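Local atomic coordinates of TssK (Serratia sp. FS14, PDB entry 5Y0E), a protein that probably serves as a trimeric baseplate component of the bacterial type VI secretion system, helping to anchor the baseplate to the membrane complex. Residues 67-72 / 162-167; 98-103 / 151-156. All blocks are in the same frame, centred on the assembly; numbering follows the deposited sequence.

Contact 1: 67-72 / 162-167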
loop_
_atom_site.group_PDB
_atom_site.type_symbol
_atom_site.label_atom_id
_atom_site.label_comp_id
_atom_site.label_asym_id
_atom_site.label_seq_id
_atom_site.Cartn_x
_atom_site.Cartn_y
_atom_site.Cartn_z
ATOM N N GLY A 67 8.417 20.832 8.138
ATOM C CA GLY A 67 8.239 20.266 6.823
ATOM C C GLY A 67 9.399 20.635 5.925
ATOM O O GLY A 67 10.495 20.896 6.393
ATOM N N ILE A 68 9.118 20.662 4.632
ATOM C CA ILE A 68 10.105 20.939 3.606
ATOM C C ILE A 68 9.486 21.833 2.541
ATOM O O ILE A 68 8.387 21.563 2.053
ATOM C CB ILE A 68 10.629 19.635 2.986
ATOM C CG1 ILE A 68 11.604 18.977 3.944
ATOM C CG2 ILE A 68 11.338 19.910 1.700
ATOM C CD1 ILE A 68 11.567 17.517 3.898
ATOM N N MET A 69 10.192 22.876 2.173
ATOM C CA MET A 69 9.730 23.799 1.168
ATOM C C MET A 69 9.970 23.227 -0.214
ATOM O O MET A 69 10.753 22.301 -0.388
ATOM C CB MET A 69 10.445 25.132 1.323
ATOM C CG MET A 69 10.179 25.799 2.663
ATOM S SD MET A 69 8.452 26.260 2.965
ATOM C CE MET A 69 8.236 27.457 1.697
ATOM N N PRO A 70 9.278 23.741 -1.220
ATOM C CA PRO A 70 9.440 23.180 -2.562
ATOM C C PRO A 70 10.845 23.261 -3.088
ATOM O O PRO A 70 11.208 22.456 -3.948
ATOM C CB PRO A 70 8.472 24.018 -3.399
ATOM C CG PRO A 70 7.418 24.327 -2.465
ATOM C CD PRO A 70 8.057 24.547 -1.125
ATOM N N ASP A 71 11.648 24.196 -2.611
ATOM C CA ASP A 71 13.022 24.316 -3.064
ATOM C C ASP A 71 13.976 23.399 -2.312
ATOM O O ASP A 71 15.172 23.438 -2.576
ATOM C CB ASP A 71 13.499 25.758 -2.944
ATOM C CG ASP A 71 13.732 26.162 -1.529
ATOM O OD1 ASP A 71 13.182 25.520 -0.620
ATOM O OD2 ASP A 71 14.455 27.138 -1.326
ATOM N N GLY A 72 13.475 22.588 -1.392
ATOM C CA GLY A 72 14.263 21.606 -0.690
ATOM C C GLY A 72 14.585 21.967 0.741
ATOM O O GLY A 72 15.206 21.167 1.443
ATOM N N GLU A 162 10.431 34.465 -7.158
ATOM C CA GLU A 162 11.490 34.593 -6.174
ATOM C C GLU A 162 11.130 33.930 -4.866
ATOM O O GLU A 162 11.850 34.096 -3.882
ATOM C CB GLU A 162 11.832 36.064 -5.939
ATOM C CG GLU A 162 12.102 36.872 -7.210
ATOM C CD GLU A 162 13.012 36.156 -8.205
ATOM O OE1 GLU A 162 12.739 36.239 -9.419
ATOM O OE2 GLU A 162 14.000 35.515 -7.791
ATOM N N TRP A 163 10.039 33.181 -4.830
ATOM C CA TRP A 163 9.628 32.493 -3.623
ATOM C C TRP A 163 9.193 31.091 -3.989
ATOM O O TRP A 163 8.737 30.847 -5.104
ATOM C CB TRP A 163 8.470 33.198 -2.919
ATOM C CG TRP A 163 8.717 34.608 -2.548
ATOM C CD1 TRP A 163 8.755 35.687 -3.384
ATOM C CD2 TRP A 163 8.940 35.113 -1.231
ATOM N NE1 TRP A 163 9.004 36.826 -2.666
ATOM C CE2 TRP A 163 9.119 36.500 -1.342
ATOM C CE3 TRP A 163 9.011 34.528 0.024
ATOM C CZ2 TRP A 163 9.361 37.299 -0.248
ATOM C CZ3 TRP A 163 9.253 35.320 1.101
ATOM C CH2 TRP A 163 9.424 36.689 0.965
ATOM N N THR A 164 9.367 30.169 -3.052
ATOM C CA THR A 164 8.577 28.955 -3.039
ATOM C C THR A 164 7.675 29.022 -1.830
ATOM O O THR A 164 7.916 29.780 -0.896
ATOM C CB THR A 164 9.418 27.675 -2.991
ATOM O OG1 THR A 164 10.128 27.603 -1.755
ATOM C CG2 THR A 164 10.373 27.604 -4.145
ATOM N N ALA A 165 6.616 28.230 -1.858
ATOM C CA ALA A 165 5.630 28.353 -0.803
ATOM C C ALA A 165 4.850 27.065 -0.660
ATOM O O ALA A 165 4.696 26.304 -1.614
ATOM C CB ALA A 165 4.671 29.509 -1.081
ATOM N N LEU A 166 4.330 26.856 0.537
ATOM C CA LEU A 166 3.415 25.772 0.823
ATOM C C LEU A 166 2.083 26.368 1.245
ATOM O O LEU A 166 2.045 27.314 2.029
ATOM C CB LEU A 166 3.952 24.864 1.937
ATOM C CG LEU A 166 5.332 24.228 1.833
ATOM C CD1 LEU A 166 5.688 23.569 3.131
ATOM C CD2 LEU A 166 5.366 23.232 0.730
ATOM N N GLY A 167 0.986 25.806 0.754
ATOM C CA GLY A 167 -0.316 26.339 1.098
ATOM C C GLY A 167 -0.711 25.977 2.514
ATOM O O GLY A 167 -0.520 24.854 2.961
#

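Contact 2: 98-103 / 151-156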
loop_
_atom_site.group_PDB
_atom_site.type_symbol
_atom_site.label_atom_id
_atom_site.label_comp_id
_atom_site.label_asym_id
_atom_site.label_seq_id
_atom_site.Cartn_x
_atom_site.Cartn_y
_atom_site.Cartn_z
ATOM N N VAL A 98 -3.805 31.583 1.590
ATOM C CA VAL A 98 -2.675 31.996 2.408
ATOM C C VAL A 98 -1.608 30.911 2.363
ATOM O O VAL A 98 -1.909 29.726 2.512
ATOM C CB VAL A 98 -3.123 32.254 3.854
ATOM C CG1 VAL A 98 -2.004 32.870 4.648
ATOM C CG2 VAL A 98 -4.322 33.143 3.865
ATOM N N VAL A 99 -0.358 31.321 2.204
ATOM C CA VAL A 99 0.758 30.401 2.052
ATOM C C VAL A 99 1.837 30.667 3.094
ATOM O O VAL A 99 1.900 31.725 3.714
ATOM C CB VAL A 99 1.381 30.491 0.656
ATOM C CG1 VAL A 99 0.351 30.210 -0.390
ATOM C CG2 VAL A 99 1.995 31.859 0.466
ATOM N N LEU A 100 2.697 29.672 3.274
ATOM C CA LEU A 100 3.967 29.825 3.974
ATOM C C LEU A 100 5.052 29.886 2.919
ATOM O O LEU A 100 5.138 28.999 2.078
ATOM C CB LEU A 100 4.207 28.661 4.926
ATOM C CG LEU A 100 5.485 28.696 5.755
ATOM C CD1 LEU A 100 5.580 30.011 6.474
ATOM C CD2 LEU A 100 5.518 27.552 6.739
ATOM N N ALA A 101 5.814 30.957 2.899
ATOM C CA ALA A 101 6.789 31.124 1.859
ATOM C C ALA A 101 8.198 31.430 2.288
ATOM O O ALA A 101 8.448 31.825 3.381
ATOM C CB ALA A 101 6.313 32.182 0.903
ATOM N N LEU A 102 9.118 31.241 1.368
ATOM C CA LEU A 102 10.513 31.474 1.612
ATOM C C LEU A 102 11.110 31.885 0.322
ATOM O O LEU A 102 10.757 31.371 -0.697
ATOM C CB LEU A 102 11.182 30.198 2.073
ATOM C CG LEU A 102 12.659 30.348 2.359
ATOM C CD1 LEU A 102 12.830 31.050 3.681
ATOM C CD2 LEU A 102 13.362 29.009 2.351
ATOM N N PRO A 103 12.028 32.827 0.358
ATOM C CA PRO A 103 12.667 33.293 -0.854
ATOM C C PRO A 103 13.598 32.255 -1.388
ATOM O O PRO A 103 14.155 31.505 -0.644
ATOM C CB PRO A 103 13.476 34.471 -0.375
ATOM C CG PRO A 103 12.813 34.899 0.852
ATOM C CD PRO A 103 12.374 33.655 1.504
ATOM N N LEU A 151 10.911 32.807 6.993
ATOM C CA LEU A 151 9.667 32.273 6.565
ATOM C C LEU A 151 8.657 33.367 6.691
ATOM O O LEU A 151 8.758 34.227 7.522
ATOM C CB LEU A 151 9.277 31.109 7.439
ATOM C CG LEU A 151 10.134 29.882 7.313
ATOM C CD1 LEU A 151 9.611 28.836 8.251
ATOM C CD2 LEU A 151 10.083 29.389 5.900
ATOM N N ARG A 152 7.657 33.320 5.857
ATOM C CA ARG A 152 6.689 34.350 5.887
ATOM C C ARG A 152 5.314 33.936 5.434
ATOM O O ARG A 152 5.171 33.244 4.459
ATOM C CB ARG A 152 7.183 35.444 4.971
ATOM C CG ARG A 152 6.187 36.544 4.760
ATOM C CD ARG A 152 6.496 37.389 3.564
ATOM N NE ARG A 152 7.649 38.200 3.831
ATOM C CZ ARG A 152 7.934 39.292 3.159
ATOM N NH1 ARG A 152 7.119 39.672 2.196
ATOM N NH2 ARG A 152 9.022 39.984 3.436
ATOM N N LEU A 153 4.285 34.342 6.163
ATOM C CA LEU A 153 2.921 34.070 5.767
ATOM C C LEU A 153 2.475 35.158 4.828
ATOM O O LEU A 153 2.720 36.298 5.100
ATOM C CB LEU A 153 2.033 34.055 6.978
ATOM C CG LEU A 153 2.422 32.930 7.885
ATOM C CD1 LEU A 153 2.071 33.262 9.300
ATOM C CD2 LEU A 153 1.776 31.651 7.447
ATOM N N MET A 154 1.866 34.803 3.715
ATOM C CA MET A 154 1.410 35.765 2.736
ATOM C C MET A 154 0.259 35.273 1.865
ATOM O O MET A 154 -0.180 34.167 2.004
ATOM C CB MET A 154 2.564 36.226 1.866
ATOM C CG MET A 154 3.458 35.150 1.334
ATOM S SD MET A 154 4.477 35.728 -0.007
ATOM C CE MET A 154 5.861 36.271 0.919
ATOM N N LEU A 155 -0.247 36.118 0.985
ATOM C CA LEU A 155 -1.334 35.738 0.102
ATOM C C LEU A 155 -0.785 35.056 -1.137
ATOM O O LEU A 155 0.264 35.436 -1.652
ATOM C CB LEU A 155 -2.153 36.958 -0.310
ATOM C CG LEU A 155 -2.691 37.840 0.810
ATOM C CD1 LEU A 155 -3.562 38.919 0.237
ATOM C CD2 LEU A 155 -3.451 37.005 1.810
ATOM N N GLU A 156 -1.513 34.059 -1.627
ATOM C CA GLU A 156 -1.083 33.397 -2.847
ATOM C C GLU A 156 -0.924 34.392 -3.981
ATOM O O GLU A 156 -0.043 34.232 -4.829
ATOM C CB GLU A 156 -2.070 32.298 -3.224
ATOM C CG GLU A 156 -1.693 31.498 -4.457
ATOM C CD GLU A 156 -2.765 30.505 -4.843
ATOM O OE1 GLU A 156 -3.874 30.930 -5.211
ATOM O OE2 GLU A 156 -2.510 29.292 -4.771
#

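Contact 1: 67-72 / 162-167
A type I beta turn from Met69 to Gly72, joining strands 62-68 and 74-78 of a three-stranded antiparallel sheet, sets Met69, Pro70 and Asp71 down on Thr164, Ala165 and Leu166 of strand 163-174. The turn is closed by its own backbone bond, Gly72 N to Met69 O (2.9 Å); across the contact the two segments meet through van der Waals contacts.

Pro70, at the second position of the turn, lies against Thr164, Ala165 and Leu166, its ring atoms spread along them. CB faces Thr164 CB at 3.8 Å, CG approaches the carbonyl Ala165 O at 3.5 Å, and CD presses on Leu166 CD2, also at 3.5 Å. The other methyl of Leu166, CD1, lies against both the carbonyl Ile68 O (3.5 Å) and Met69 SD (3.9 Å). The Met69 chain is bent at chi2 (-63°) and chi3 (-64°), which folds it back until Met69 CE is 3.5 Å from Thr164 O.

At the far end of the turn, Asp71 crosses Thr164 at about a right angle, its CB against Thr164 CG2 at 3.8 Å. The carboxylate is held by other groups, a salt bridge to Arg123 and a hydrogen bond to Thr73 OG1. Beyond it, Gly72 O accepts a hydrogen bond from Trp34 NE1 of a neighbouring subunit, so the turn is also part of a subunit interface. The contact is that of a beta-hairpin whose connecting turn runs roughly antiparallel along a strand of a second sheet, with Leu166 also packing on Phe75 of the hairpin.

Contact 2: 98-103 / 151-156
Val99 and Ala101 form antiparallel hydrogen-bonded pairs with Met154 and Arg152, joining strands 96-103 and 142-155 as neighbours in a mixed beta sheet. The four backbone bonds are two reciprocal sets: Val99 N to Met154 O (2.9 Å) with Met154 N to Val99 O, and Ala101 N to Arg152 O (2.8 Å) with Arg152 N to Ala101 O. The last is the most bent, with 141° at its hydrogen.

The side chains divide between the two faces. Val99, Ala101 and Met154 gather on one, where Val99 CG2 touches Met154 CG at 3.7 Å and Trp163 of the next strand packs on both Ala101 and Met154. Leu100 and Leu153 lie on the other, turned to Phe75 and Leu87 respectively.

Leu151, next to the paired residues on their N-terminal side, can be followed outward. Its CB rests against Leu100 CD1 at 4.0 Å. CG, anti to the carbonyl carbon (chi1 -68°), carries the two methyls, of which CD2 returns to the partner strand and meets both Leu102 CD1 and the carbonyl Ala101 O at 3.9 Å. Phe75 and Phe77 of strand 74-78 also pack on this side chain. Close CA-H...O contacts supplement the ladder: Val99 O, already the acceptor for Met154 N, is also approached by Leu153 CA at 3.3 Å.

Overall arrangement
The two contacts lie close together, their centres about 9 Å apart, on the same side of the chain's centre. Contact 2 is nested within the loop closed by contact 1: the chain runs through 67-72, 98-103, 151-156 and 162-167 in that order. Strand 96-103 connects them, since it has 142-155 on one flank and 163-174 on the other, with Leu166 O and Leu100 N 2.7 Å apart in a probable hydrogen bond. Contact 2 thus joins two central strands of the mixed sheet, while contact 1 packs the turn of the three-stranded sheet onto a third, 163-174. Phe75 of strand 74-78 reaches both, consistent with one continuous hydrophobic core between the sheets of this beta-rich N-terminal part.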